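Local structure of general odorant-binding protein 28a (Drosophila melanogaster, 6QQ4) at residues Leu27-Lys32 / Cys43-Val48; Ser37-Lys42 / Asp99-Ala104; Leu85-Thr90 / Thr109-Glu114. The protein probably binds and carries small hydrophobic odorants, with the floral odour beta-ionone a likely ligand, as a secreted odorant-binding protein of the insect PBP/GOBP family. All blocks are in the same frame, centred on the assembly; numbering follows the deposited sequence.

Contact 1: Leu27-Lys32 / Cys43-Val48; sequences LQEMVK and CLRACV
Met30 reaches out from helix 24-31 and lays its thioether against Leu44, Arg45 and Val48 of helix 39-52. This is the tightly packed part of the contact, and all four residues are buried. Met30 SD sits 3.8 Å from Leu44 CD2, and the two side chains cross at a slant. The Met30 chain runs straight to the sulfur and then bends (chi3 71°). The bend swings the methyl onward, so that Met30 CE meets Val48 CG2 tip to tip at 4.1 Å. Arg45 passes on another flank of the methionine, running in the opposite direction. Met30 CG lies 3.6 Å from Arg45 NE, and the CG atoms of both residues also touch.

The two helix segments cross at -59°, with their axes 11.0 Å apart at the closest point. Long side chains fill this wide spacing. The helices belong to the all-helical, disulfide-linked fold of insect odorant-binding proteins. Helix 39-52 carries Cys43 and Cys47, which are bonded to Cys101 and Cys16 respectively.

The contact is looser toward Leu27 and Glu29, which are partly exposed to solvent. Leu27 points its CB away from helix 39-52, but its CG is anti to the backbone N (chi1 -153°), which lets CD1 come back to 4.1 Å from Leu44 CD2. Leu27 also packs on Ala13 and Met17 of helix 2-20.

The Glu29 edge is polar. Glu29 CB lies at the edge of the Arg45 guanidinium, in its plane, 3.5 Å from Arg45 NH2. The carboxylate of Glu29 makes no salt bridge there. Glu29 OE1 is 4.3 Å from Arg45 NH2 and well out of the guanidinium plane, so any attraction is one of charge alone. Glu29 OE2 is hydrogen-bonded to Ser37, and Arg45 NH1 to Gln34 O.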
ATOM      1  N   LEU A  27       8.082  -9.936   3.302  1.00 35.90           N
ATOM      2  CA  LEU A  27       7.161  -9.492   4.338  1.00 35.55           C
ATOM      3  C   LEU A  27       7.810  -8.436   5.245  1.00 34.34           C
ATOM      4  O   LEU A  27       7.173  -7.457   5.621  1.00 39.94           O
ATOM      5  CB  LEU A  27       6.699 -10.686   5.170  1.00 41.95           C
ATOM      6  CG  LEU A  27       5.335 -10.586   5.833  1.00 45.29           C
ATOM      7  CD1 LEU A  27       4.280 -10.506   4.758  1.00 47.94           C
ATOM      8  CD2 LEU A  27       5.098 -11.787   6.739  1.00 49.77           C
ATOM      9  N   GLN A  28       9.077  -8.637   5.592  1.00 38.89           N
ATOM     10  CA  GLN A  28       9.767  -7.701   6.488  1.00 42.40           C
ATOM     11  C   GLN A  28       9.956  -6.332   5.834  1.00 37.33           C
ATOM     12  O   GLN A  28       9.742  -5.297   6.472  1.00 36.88           O
ATOM     13  CB  GLN A  28      11.118  -8.272   6.937  1.00 45.25           C
ATOM     14  CG  GLN A  28      11.301  -8.271   8.459  1.00 54.44           C
ATOM     15  CD  GLN A  28      12.449  -9.158   8.919  1.00 62.72           C
ATOM     16  OE1 GLN A  28      12.700 -10.220   8.344  1.00 66.53           O
ATOM     17  NE2 GLN A  28      13.149  -8.728   9.964  1.00 64.11           N
ATOM     18  N   GLU A  29      10.322  -6.320   4.556  1.00 34.68           N
ATOM     19  CA  GLU A  29      10.403  -5.055   3.829  1.00 34.72           C
ATOM     20  C   GLU A  29       9.090  -4.280   3.890  1.00 31.26           C
ATOM     21  O   GLU A  29       9.093  -3.053   4.003  1.00 33.31           O
ATOM     22  CB  GLU A  29      10.805  -5.290   2.371  1.00 34.22           C
ATOM     23  CG  GLU A  29      12.176  -5.873   2.239  1.00 36.44           C
ATOM     24  CD  GLU A  29      12.678  -5.909   0.807  1.00 36.52           C
ATOM     25  OE1 GLU A  29      11.859  -5.929  -0.137  1.00 38.01           O
ATOM     26  OE2 GLU A  29      13.908  -5.903   0.634  1.00 43.07           O
ATOM     27  N   MET A  30       7.968  -4.985   3.818  1.00 35.53           N
ATOM     28  CA  MET A  30       6.665  -4.329   3.895  1.00 32.32           C
ATOM     29  C   MET A  30       6.397  -3.685   5.253  1.00 34.23           C
ATOM     30  O   MET A  30       5.990  -2.523   5.307  1.00 35.02           O
ATOM     31  CB  MET A  30       5.539  -5.313   3.601  1.00 36.45           C
ATOM     32  CG  MET A  30       5.144  -5.468   2.161  1.00 38.85           C
ATOM     33  SD  MET A  30       3.554  -6.344   2.035  1.00 52.37           S
ATOM     34  CE  MET A  30       2.398  -5.127   2.649  1.00 41.22           C
ATOM     35  N   VAL A  31       6.600  -4.436   6.345  1.00 37.19           N
ATOM     36  CA  VAL A  31       6.291  -3.915   7.681  1.00 38.53           C
ATOM     37  C   VAL A  31       7.122  -2.686   7.964  1.00 35.81           C
ATOM     38  O   VAL A  31       6.680  -1.769   8.653  1.00 39.81           O
ATOM     39  CB  VAL A  31       6.547  -4.940   8.842  1.00 44.58           C
ATOM     40  CG1 VAL A  31       5.781  -6.173   8.643  1.00 48.65           C
ATOM     41  CG2 VAL A  31       8.011  -5.288   8.994  1.00 41.51           C
ATOM     42  N   LYS A  32       8.327  -2.673   7.407  1.00 38.31           N
ATOM     43  CA  LYS A  32       9.294  -1.623   7.666  1.00 39.01           C
ATOM     44  C   LYS A  32       9.104  -0.486   6.680  1.00 34.16           C
ATOM     45  O   LYS A  32       9.842   0.496   6.713  1.00 38.57           O
ATOM     46  CB  LYS A  32      10.719  -2.179   7.587  1.00 37.85           C
ATOM     47  CG  LYS A  32      11.008  -3.278   8.605  1.00 45.61           C
ATOM     48  CD  LYS A  32      12.376  -3.898   8.372  1.00 47.89           C
ATOM     49  CE  LYS A  32      12.707  -4.953   9.423  1.00 56.79           C
ATOM     50  NZ  LYS A  32      13.993  -5.661   9.134  1.00 51.13           N
ATOM     51  N   CYS A  43       4.761  -7.963  -6.252  1.00 23.27           N
ATOM     52  CA  CYS A  43       3.506  -8.658  -6.491  1.00 25.33           C
ATOM     53  C   CYS A  43       2.796  -8.903  -5.144  1.00 26.34           C
ATOM     54  O   CYS A  43       1.574  -8.905  -5.079  1.00 26.88           O
ATOM     55  CB  CYS A  43       3.732  -9.972  -7.245  1.00 28.00           C
ATOM     56  SG  CYS A  43       4.187  -9.782  -8.989  1.00 26.23           S
ATOM     57  N   LEU A  44       3.558  -9.112  -4.073  1.00 26.16           N
ATOM     58  CA  LEU A  44       2.946  -9.252  -2.751  1.00 27.18           C
ATOM     59  C   LEU A  44       2.158  -7.974  -2.464  1.00 29.74           C
ATOM     60  O   LEU A  44       0.982  -7.997  -2.121  1.00 27.41           O
ATOM     61  CB  LEU A  44       3.996  -9.507  -1.669  1.00 30.04           C
ATOM     62  CG  LEU A  44       3.515  -9.533  -0.211  1.00 34.45           C
ATOM     63  CD1 LEU A  44       2.498 -10.651   0.009  1.00 29.15           C
ATOM     64  CD2 LEU A  44       4.686  -9.678   0.744  1.00 31.58           C
ATOM     65  N   ARG A  45       2.810  -6.846  -2.663  1.00 29.45           N
ATOM     66  CA  ARG A  45       2.170  -5.565  -2.438  1.00 32.09           C
ATOM     67  C   ARG A  45       0.940  -5.340  -3.304  1.00 30.95           C
ATOM     68  O   ARG A  45      -0.048  -4.784  -2.822  1.00 30.12           O
ATOM     69  CB  ARG A  45       3.190  -4.454  -2.641  1.00 27.45           C
ATOM     70  CG  ARG A  45       4.184  -4.468  -1.492  1.00 33.43           C
ATOM     71  CD  ARG A  45       5.475  -3.759  -1.809  1.00 33.67           C
ATOM     72  NE  ARG A  45       6.509  -4.122  -0.841  1.00 33.41           N
ATOM     73  CZ  ARG A  45       7.338  -3.248  -0.277  1.00 37.29           C
ATOM     74  NH1 ARG A  45       7.249  -1.952  -0.595  1.00 32.25           N
ATOM     75  NH2 ARG A  45       8.243  -3.669   0.600  1.00 26.27           N
ATOM     76  N   ALA A  46       0.968  -5.791  -4.554  1.00 27.96           N
ATOM     77  CA  ALA A  46      -0.219  -5.690  -5.421  1.00 28.07           C
ATOM     78  C   ALA A  46      -1.387  -6.474  -4.837  1.00 32.77           C
ATOM     79  O   ALA A  46      -2.522  -6.021  -4.857  1.00 28.01           O
ATOM     80  CB  ALA A  46       0.085  -6.191  -6.822  1.00 23.56           C
ATOM     81  N   CYS A  47      -1.080  -7.657  -4.322  1.00 27.91           N
ATOM     82  CA  CYS A  47      -2.089  -8.556  -3.776  1.00 34.30           C
ATOM     83  C   CYS A  47      -2.744  -7.951  -2.528  1.00 36.02           C
ATOM     84  O   CYS A  47      -3.956  -8.043  -2.337  1.00 32.67           O
ATOM     85  CB  CYS A  47      -1.464  -9.915  -3.453  1.00 29.56           C
ATOM     86  SG  CYS A  47      -2.619 -11.166  -2.770  1.00 42.10           S
ATOM     87  N   VAL A  48      -1.942  -7.324  -1.685  1.00 30.89           N
ATOM     88  CA  VAL A  48      -2.481  -6.619  -0.532  1.00 34.53           C
ATOM     89  C   VAL A  48      -3.335  -5.410  -0.941  1.00 35.62           C
ATOM     90  O   VAL A  48      -4.451  -5.238  -0.452  1.00 40.57           O
ATOM     91  CB  VAL A  48      -1.355  -6.154   0.402  1.00 36.32           C
ATOM     92  CG1 VAL A  48      -1.905  -5.231   1.471  1.00 36.45           C
ATOM     93  CG2 VAL A  48      -0.674  -7.366   1.026  1.00 36.12           C
TER

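Contact 2: Ser37-Lys42 / Asp99-Ala104; sequences STYAGK and DHCEAA
Two helix N-termini meet here beside the Cys43-Cys101 disulfide, one of the three that define this odorant-binding fold. Tyr39 starts helix 39-52, and Asp99 is the N-cap of helix 100-117. Tyr39 OH donates a short 2.6 Å hydrogen bond to the syn lone pair of Asp99 OD2. The carboxylate oxygen lies in the plane of the ring, at its edge, while the ring and carboxylate planes are 83° apart. The Tyr39 side chain is turned with CG anti to the backbone N (chi1 -176°), which carries the hydroxyl across to Asp99.

The other oxygen of Asp99 serves its own helix. Asp99 OD1 accepts from Glu102 N at 3.1 Å, from above the carboxylate plane, and weakly from Cys101 N. The cap and the tyrosine together hold the carboxylate from both of its oxygens. Cys101 SG lies 5.0 Å from the centroid of the Tyr39 ring, in an oblique sulfur-aromatic contact.

Lys42 packs its CB 3.6 Å from Cys101 O. Its extended chain ends near a water that may link Lys42 NZ to Glu102 OE2. The link is doubtful, because Glu102 has two conformers and the lysine-water distance is unusually short.

Deeper in, Ala104 CB comes to 4.1 Å from Lys42 O and also touches Ala46 and Met49, further along helix 39-52. Thr38 caps that helix through Gly41 N and is hydrogen-bonded to Asp26 near the start of helix 24-31.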
ATOM      1  N   SER A  37      12.506  -5.078  -2.740  1.00 30.20           N
ATOM      2  CA  SER A  37      13.778  -5.368  -3.398  1.00 31.34           C
ATOM      3  C   SER A  37      13.664  -6.551  -4.361  1.00 29.01           C
ATOM      4  O   SER A  37      14.616  -6.863  -5.066  1.00 34.35           O
ATOM      5  CB  SER A  37      14.876  -5.639  -2.362  1.00 35.85           C
ATOM      6  OG  SER A  37      14.603  -6.818  -1.637  1.00 37.60           O
ATOM      7  N   THR A  38      12.500  -7.200  -4.399  1.00 28.80           N
ATOM      8  CA  THR A  38      12.246  -8.307  -5.329  1.00 25.65           C
ATOM      9  C   THR A  38      10.922  -8.107  -6.055  1.00 28.31           C
ATOM     10  O   THR A  38      10.053  -7.391  -5.569  1.00 26.68           O
ATOM     11  CB  THR A  38      12.209  -9.687  -4.608  1.00 31.38           C
ATOM     12  OG1 THR A  38      11.024  -9.789  -3.824  1.00 30.83           O
ATOM     13  CG2 THR A  38      13.427  -9.874  -3.682  1.00 27.97           C
ATOM     14  N   TYR A  39      10.770  -8.747  -7.215  1.00 26.65           N
ATOM     15  CA  TYR A  39       9.538  -8.665  -8.010  1.00 24.83           C
ATOM     16  C   TYR A  39       8.361  -9.300  -7.277  1.00 26.40           C
ATOM     17  O   TYR A  39       7.240  -8.787  -7.310  1.00 28.06           O
ATOM     18  CB  TYR A  39       9.744  -9.337  -9.368  1.00 23.50           C
ATOM     19  CG  TYR A  39       8.579  -9.229 -10.312  1.00 22.90           C
ATOM     20  CD1 TYR A  39       8.283  -8.030 -10.953  1.00 25.78           C
ATOM     21  CD2 TYR A  39       7.774 -10.324 -10.563  1.00 24.45           C
ATOM     22  CE1 TYR A  39       7.212  -7.928 -11.805  1.00 20.47           C
ATOM     23  CE2 TYR A  39       6.714 -10.242 -11.420  1.00 28.54           C
ATOM     24  CZ  TYR A  39       6.424  -9.051 -12.030  1.00 29.75           C
ATOM     25  OH  TYR A  39       5.343  -9.011 -12.877  1.00 25.14           O
ATOM     26  N   ALA A  40       8.623 -10.435  -6.634  1.00 29.19           N
ATOM     27  CA  ALA A  40       7.610 -11.117  -5.838  1.00 28.16           C
ATOM     28  C   ALA A  40       7.078 -10.207  -4.731  1.00 26.07           C
ATOM     29  O   ALA A  40       5.889 -10.218  -4.425  1.00 25.73           O
ATOM     30  CB  ALA A  40       8.186 -12.398  -5.243  1.00 27.99           C
ATOM     31  N   GLY A  41       7.971  -9.430  -4.120  1.00 24.40           N
ATOM     32  CA  GLY A  41       7.576  -8.468  -3.111  1.00 26.66           C
ATOM     33  C   GLY A  41       6.702  -7.370  -3.701  1.00 24.85           C
ATOM     34  O   GLY A  41       5.780  -6.886  -3.055  1.00 25.30           O
ATOM     35  N   LYS A  42       6.995  -6.959  -4.929  1.00 23.20           N
ATOM     36  CA  LYS A  42       6.101  -6.036  -5.640  1.00 25.82           C
ATOM     37  C   LYS A  42       4.738  -6.683  -5.890  1.00 26.75           C
ATOM     38  O   LYS A  42       3.676  -6.032  -5.782  1.00 27.37           O
ATOM     39  CB  LYS A  42       6.700  -5.613  -6.977  1.00 27.49           C
ATOM     40  CG  LYS A  42       8.009  -4.838  -6.877  1.00 24.23           C
ATOM     41  CD  LYS A  42       8.479  -4.436  -8.273  1.00 21.62           C
ATOM     42  CE  LYS A  42       9.810  -3.731  -8.207  1.00 30.43           C
ATOM     43  NZ  LYS A  42      10.298  -3.424  -9.595  1.00 35.91           N
ATOM     44  N   ASP A  99       1.958  -3.584 -15.964  1.00 25.85           N
ATOM     45  CA  ASP A  99       2.200  -4.669 -15.017  1.00 27.93           C
ATOM     46  C   ASP A  99       1.707  -4.260 -13.619  1.00 27.47           C
ATOM     47  O   ASP A  99       2.200  -3.290 -13.051  1.00 28.02           O
ATOM     48  CB  ASP A  99       3.693  -5.017 -14.997  1.00 24.95           C
ATOM     49  CG  ASP A  99       4.026  -6.188 -14.074  1.00 25.55           C
ATOM     50  OD1 ASP A  99       3.594  -6.197 -12.911  1.00 29.52           O
ATOM     51  OD2 ASP A  99       4.738  -7.102 -14.506  1.00 27.81           O
ATOM     52  N   HIS A 100       0.746  -5.001 -13.071  1.00 23.76           N
ATOM     53  CA  HIS A 100       0.082  -4.607 -11.820  1.00 24.63           C
ATOM     54  C   HIS A 100       1.014  -4.692 -10.603  1.00 26.07           C
ATOM     55  O   HIS A 100       0.880  -3.936  -9.634  1.00 28.98           O
ATOM     56  CB  HIS A 100      -1.160  -5.477 -11.586  1.00 27.64           C
ATOM     57  CG  HIS A 100      -2.264  -5.242 -12.577  1.00 31.60           C
ATOM     58  ND1 HIS A 100      -3.522  -5.786 -12.432  1.00 32.27           N
ATOM     59  CD2 HIS A 100      -2.301  -4.511 -13.718  1.00 34.76           C
ATOM     60  CE1 HIS A 100      -4.286  -5.408 -13.445  1.00 33.61           C
ATOM     61  NE2 HIS A 100      -3.566  -4.640 -14.244  1.00 31.74           N
ATOM     62  N   CYS A 101       1.955  -5.619 -10.657  1.00 24.95           N
ATOM     63  CA  CYS A 101       2.915  -5.752  -9.582  1.00 24.03           C
ATOM     64  C   CYS A 101       3.784  -4.508  -9.537  1.00 27.92           C
ATOM     65  O   CYS A 101       3.947  -3.901  -8.478  1.00 25.16           O
ATOM     66  CB  CYS A 101       3.756  -7.017  -9.764  1.00 25.76           C
ATOM     67  SG  CYS A 101       2.775  -8.516  -9.759  1.00 27.21           S
ATOM     68  N   GLU A 102       4.319  -4.128 -10.699  1.00 26.41           N
ATOM     69  CA  GLU A 102       5.134  -2.924 -10.794  0.55 28.05           C
ATOM     70  C   GLU A 102       4.289  -1.651 -10.559  1.00 30.57           C
ATOM     71  O   GLU A 102       4.793  -0.658 -10.033  1.00 29.58           O
ATOM     72  CB  GLU A 102       5.850  -2.881 -12.154  0.55 28.45           C
ATOM     73  CG  GLU A 102       6.962  -3.930 -12.261  0.55 29.08           C
ATOM     74  CD  GLU A 102       7.563  -4.082 -13.658  0.55 31.08           C
ATOM     75  OE1 GLU A 102       6.964  -3.623 -14.649  0.55 28.62           O
ATOM     76  OE2 GLU A 102       8.661  -4.665 -13.757  0.55 32.27           O
ATOM     77  N   ALA A 103       3.016  -1.687 -10.927  1.00 27.70           N
ATOM     78  CA  ALA A 103       2.148  -0.532 -10.677  1.00 31.18           C
ATOM     79  C   ALA A 103       1.913  -0.336  -9.180  1.00 26.93           C
ATOM     80  O   ALA A 103       1.898   0.807  -8.701  1.00 27.92           O
ATOM     81  CB  ALA A 103       0.840  -0.683 -11.394  1.00 28.16           C
ATOM     82  N   ALA A 104       1.729  -1.437  -8.450  1.00 26.94           N
ATOM     83  CA  ALA A 104       1.542  -1.377  -6.996  1.00 25.99           C
ATOM     84  C   ALA A 104       2.749  -0.740  -6.322  1.00 25.15           C
ATOM     85  O   ALA A 104       2.604   0.078  -5.413  1.00 24.65           O
ATOM     86  CB  ALA A 104       1.292  -2.741  -6.424  1.00 23.53           C
TER
HETATM   87  O   HOH W   1      10.609  -4.647 -11.785  1.00 38.25           O

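Contact 3: Leu85-Thr90 / Thr109-Glu114; sequences LEIGDT and TCFRGE
Helices 78-91 and 100-117 are tied together by the Cys91-Cys110 disulfide, part of the cysteine framework of the odorant-binding fold, and this contact packs beside that link. The two segments cross at 133°, running roughly against each other, with axes 9.7 Å apart at their closest. Ile87 is the buried side chain that fills the space between them. Its CG2 branch lies 3.7 Å from Phe111 CD1. The methyl meets the ring obliquely, and the two side chains cross on a slant. The other branch runs along Glu114 in the opposite direction, with Ile87 CG1 3.7 Å from Glu114 CB. Both methyls of the isoleucine, CD1 and CG2, also touch Glu114 CB.

Thr90 comes one helical turn later. Its methyl faces the contact because CG2 is anti to the backbone N, with the hydroxyl beside that nitrogen (chi1 -73°). Thr90 CG2 lies 3.9 Å from Glu114 CD and a looser 4.3 Å from Cys110 SG. Glu114 is bent at chi2 (-60°), which folds its carboxylate back over the threonine methyl.

A water bridges the polar ends. It is hydrogen-bonded to Thr90 OG1 at 2.8 Å and donates to Glu114 OE1 at 3.0 Å. Glu114 OE2 forms a salt bridge with Lys117 of the same helix.

Phe111 also stacks edge-to-face with Tyr73. Its side chain is near a bound pentaethylene glycol, which probably comes from the crystallisation liquor but may mark a pocket.

The contact thus grades from apolar to polar. Ile87 and Phe111 meet through carbon alone. Glu114 packs through CB and lays its carboxylate on the Thr90 methyl, while water and Lys117 take its oxygens. The lysine probably stabilises the negative charge.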
ATOM      1  N   LEU A  85      -5.651  10.593   3.014  1.00 44.50           N
ATOM      2  CA  LEU A  85      -6.627  10.951   2.002  1.00 40.90           C
ATOM      3  C   LEU A  85      -5.993  11.840   0.951  1.00 43.80           C
ATOM      4  O   LEU A  85      -6.189  11.636  -0.242  1.00 41.04           O
ATOM      5  CB  LEU A  85      -7.828  11.647   2.635  1.00 48.01           C
ATOM      6  CG  LEU A  85      -8.866  10.702   3.238  1.00 48.07           C
ATOM      7  CD1 LEU A  85      -9.803  11.452   4.171  1.00 52.00           C
ATOM      8  CD2 LEU A  85      -9.639  10.013   2.117  1.00 53.45           C
ATOM      9  N   GLU A  86      -5.204  12.813   1.397  1.00 42.32           N
ATOM     10  CA  GLU A  86      -4.552  13.724   0.470  1.00 43.82           C
ATOM     11  C   GLU A  86      -3.467  13.005  -0.323  1.00 40.62           C
ATOM     12  O   GLU A  86      -3.244  13.313  -1.489  1.00 42.54           O
ATOM     13  CB  GLU A  86      -3.973  14.919   1.219  1.00 41.50           C
ATOM     14  CG  GLU A  86      -5.053  15.763   1.876  1.00 50.69           C
ATOM     15  CD  GLU A  86      -4.503  16.792   2.844  1.00 57.41           C
ATOM     16  OE1 GLU A  86      -3.408  17.340   2.589  1.00 63.65           O
ATOM     17  OE2 GLU A  86      -5.172  17.047   3.867  1.00 60.66           O
ATOM     18  N   ILE A  87      -2.803  12.047   0.317  1.00 43.03           N
ATOM     19  CA  ILE A  87      -1.776  11.244  -0.342  1.00 35.86           C
ATOM     20  C   ILE A  87      -2.392  10.405  -1.458  1.00 37.62           C
ATOM     21  O   ILE A  87      -1.825  10.303  -2.550  1.00 35.24           O
ATOM     22  CB  ILE A  87      -1.039  10.362   0.683  1.00 36.25           C
ATOM     23  CG1 ILE A  87      -0.177  11.254   1.591  1.00 32.98           C
ATOM     24  CG2 ILE A  87      -0.213   9.261  -0.023  1.00 37.90           C
ATOM     25  CD1 ILE A  87       0.490  10.529   2.733  1.00 36.40           C
ATOM     26  N   GLY A  88      -3.567   9.839  -1.195  1.00 38.36           N
ATOM     27  CA  GLY A  88      -4.319   9.133  -2.219  1.00 40.93           C
ATOM     28  C   GLY A  88      -4.593   9.981  -3.452  1.00 46.00           C
ATOM     29  O   GLY A  88      -4.382   9.544  -4.586  1.00 43.49           O
ATOM     30  N   ASP A  89      -5.066  11.203  -3.242  1.00 42.40           N
ATOM     31  CA  ASP A  89      -5.369  12.086  -4.367  1.00 47.81           C
ATOM     32  C   ASP A  89      -4.106  12.484  -5.132  1.00 44.06           C
ATOM     33  O   ASP A  89      -4.111  12.586  -6.366  1.00 41.61           O
ATOM     34  CB  ASP A  89      -6.114  13.336  -3.887  1.00 45.99           C
ATOM     35  CG  ASP A  89      -7.581  13.073  -3.634  0.34 45.92           C
ATOM     36  OD1 ASP A  89      -8.078  12.023  -4.092  0.69 48.48           O
ATOM     37  OD2 ASP A  89      -8.241  13.916  -2.990  0.58 48.68           O
ATOM     38  N   THR A  90      -3.022  12.704  -4.399  1.00 41.36           N
ATOM     39  CA  THR A  90      -1.739  12.979  -5.023  1.00 41.48           C
ATOM     40  C   THR A  90      -1.262  11.793  -5.870  1.00 39.26           C
ATOM     41  O   THR A  90      -0.943  11.949  -7.047  1.00 45.14           O
ATOM     42  CB  THR A  90      -0.666  13.313  -3.975  1.00 39.19           C
ATOM     43  OG1 THR A  90      -0.915  14.616  -3.440  1.00 42.25           O
ATOM     44  CG2 THR A  90       0.708  13.290  -4.604  1.00 38.38           C
ATOM     45  N   THR A 109       5.853   3.664  -3.739  1.00 26.03           N
ATOM     46  CA  THR A 109       6.876   4.692  -3.763  1.00 26.34           C
ATOM     47  C   THR A 109       6.260   6.062  -3.499  1.00 25.71           C
ATOM     48  O   THR A 109       6.765   6.851  -2.695  1.00 26.35           O
ATOM     49  CB  THR A 109       7.599   4.709  -5.114  1.00 29.53           C
ATOM     50  OG1 THR A 109       8.232   3.437  -5.319  1.00 28.80           O
ATOM     51  CG2 THR A 109       8.645   5.802  -5.129  1.00 28.67           C
ATOM     52  N   CYS A 110       5.146   6.335  -4.158  1.00 24.97           N
ATOM     53  CA  CYS A 110       4.485   7.625  -3.989  1.00 28.08           C
ATOM     54  C   CYS A 110       3.955   7.784  -2.552  1.00 29.24           C
ATOM     55  O   CYS A 110       4.136   8.832  -1.899  1.00 24.53           O
ATOM     56  CB  CYS A 110       3.338   7.769  -4.989  1.00 31.85           C
ATOM     57  SG  CYS A 110       2.608   9.418  -5.012  1.00 34.58           S
ATOM     58  N   PHE A 111       3.314   6.728  -2.069  1.00 28.40           N
ATOM     59  CA  PHE A 111       2.816   6.697  -0.702  1.00 32.83           C
ATOM     60  C   PHE A 111       3.910   7.015   0.315  1.00 31.30           C
ATOM     61  O   PHE A 111       3.730   7.879   1.168  1.00 28.94           O
ATOM     62  CB  PHE A 111       2.197   5.335  -0.383  1.00 37.09           C
ATOM     63  CG  PHE A 111       0.885   5.078  -1.093  1.00 36.99           C
ATOM     64  CD1 PHE A 111       0.287   6.063  -1.850  1.00 36.33           C
ATOM     65  CD2 PHE A 111       0.254   3.849  -0.985  1.00 43.81           C
ATOM     66  CE1 PHE A 111      -0.927   5.823  -2.500  1.00 40.13           C
ATOM     67  CE2 PHE A 111      -0.949   3.602  -1.625  1.00 39.46           C
ATOM     68  CZ  PHE A 111      -1.542   4.583  -2.379  1.00 37.36           C
ATOM     69  N   ARG A 112       5.026   6.300   0.225  1.00 28.51           N
ATOM     70  CA  ARG A 112       6.115   6.472   1.167  1.00 28.96           C
ATOM     71  C   ARG A 112       6.723   7.844   1.041  1.00 28.19           C
ATOM     72  O   ARG A 112       7.081   8.452   2.041  1.00 30.43           O
ATOM     73  CB  ARG A 112       7.199   5.428   0.954  1.00 28.51           C
ATOM     74  CG  ARG A 112       6.783   4.025   1.283  1.00 41.26           C
ATOM     75  CD  ARG A 112       8.000   3.125   1.409  1.00 35.66           C
ATOM     76  NE  ARG A 112       8.881   3.285   0.270  1.00 33.47           N
ATOM     77  CZ  ARG A 112       8.727   2.648  -0.884  1.00 32.97           C
ATOM     78  NH1 ARG A 112       7.731   1.775  -1.047  1.00 34.06           N
ATOM     79  NH2 ARG A 112       9.583   2.874  -1.867  1.00 36.16           N
ATOM     80  N   GLY A 113       6.858   8.306  -0.202  1.00 26.61           N
ATOM     81  CA  GLY A 113       7.445   9.601  -0.487  1.00 26.89           C
ATOM     82  C   GLY A 113       6.637  10.705   0.155  1.00 30.78           C
ATOM     83  O   GLY A 113       7.175  11.545   0.872  1.00 30.40           O
ATOM     84  N   GLU A 114       5.335  10.689  -0.103  1.00 28.72           N
ATOM     85  CA  GLU A 114       4.442  11.707   0.415  1.00 29.92           C
ATOM     86  C   GLU A 114       4.363  11.601   1.933  1.00 31.17           C
ATOM     87  O   GLU A 114       4.326  12.608   2.637  1.00 31.85           O
ATOM     88  CB  GLU A 114       3.058  11.563  -0.218  1.00 32.20           C
ATOM     89  CG  GLU A 114       3.055  11.868  -1.700  1.00 32.07           C
ATOM     90  CD  GLU A 114       3.520  13.282  -1.964  1.00 41.69           C
ATOM     91  OE1 GLU A 114       2.939  14.204  -1.347  1.00 37.24           O
ATOM     92  OE2 GLU A 114       4.469  13.471  -2.761  1.00 42.47           O
TER
HETATM   93  O   HOH W   2       0.036  14.218  -0.816  1.00 41.22           O

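Overall arrangement
Contact 1 is the buried one, while contacts 2 and 3 lie nearer the surface. Contacts 1 and 2 share helix 39-52 and touch through the Cys43-Cys101 disulfide and through Ala46 against Ala104. Contacts 2 and 3 share helix 100-117 without touching, their centres about 18 Å apart. Contacts 1 and 3 lie on opposite sides of the chain centre, yet Arg45 and Arg112 come close between them. Chemistry follows place. No hydrogen bond crosses between the segments of contact 1. Contact 2 has a direct side-chain hydrogen bond and a less certain water link. Contact 3 combines carbon packing with a water bridge.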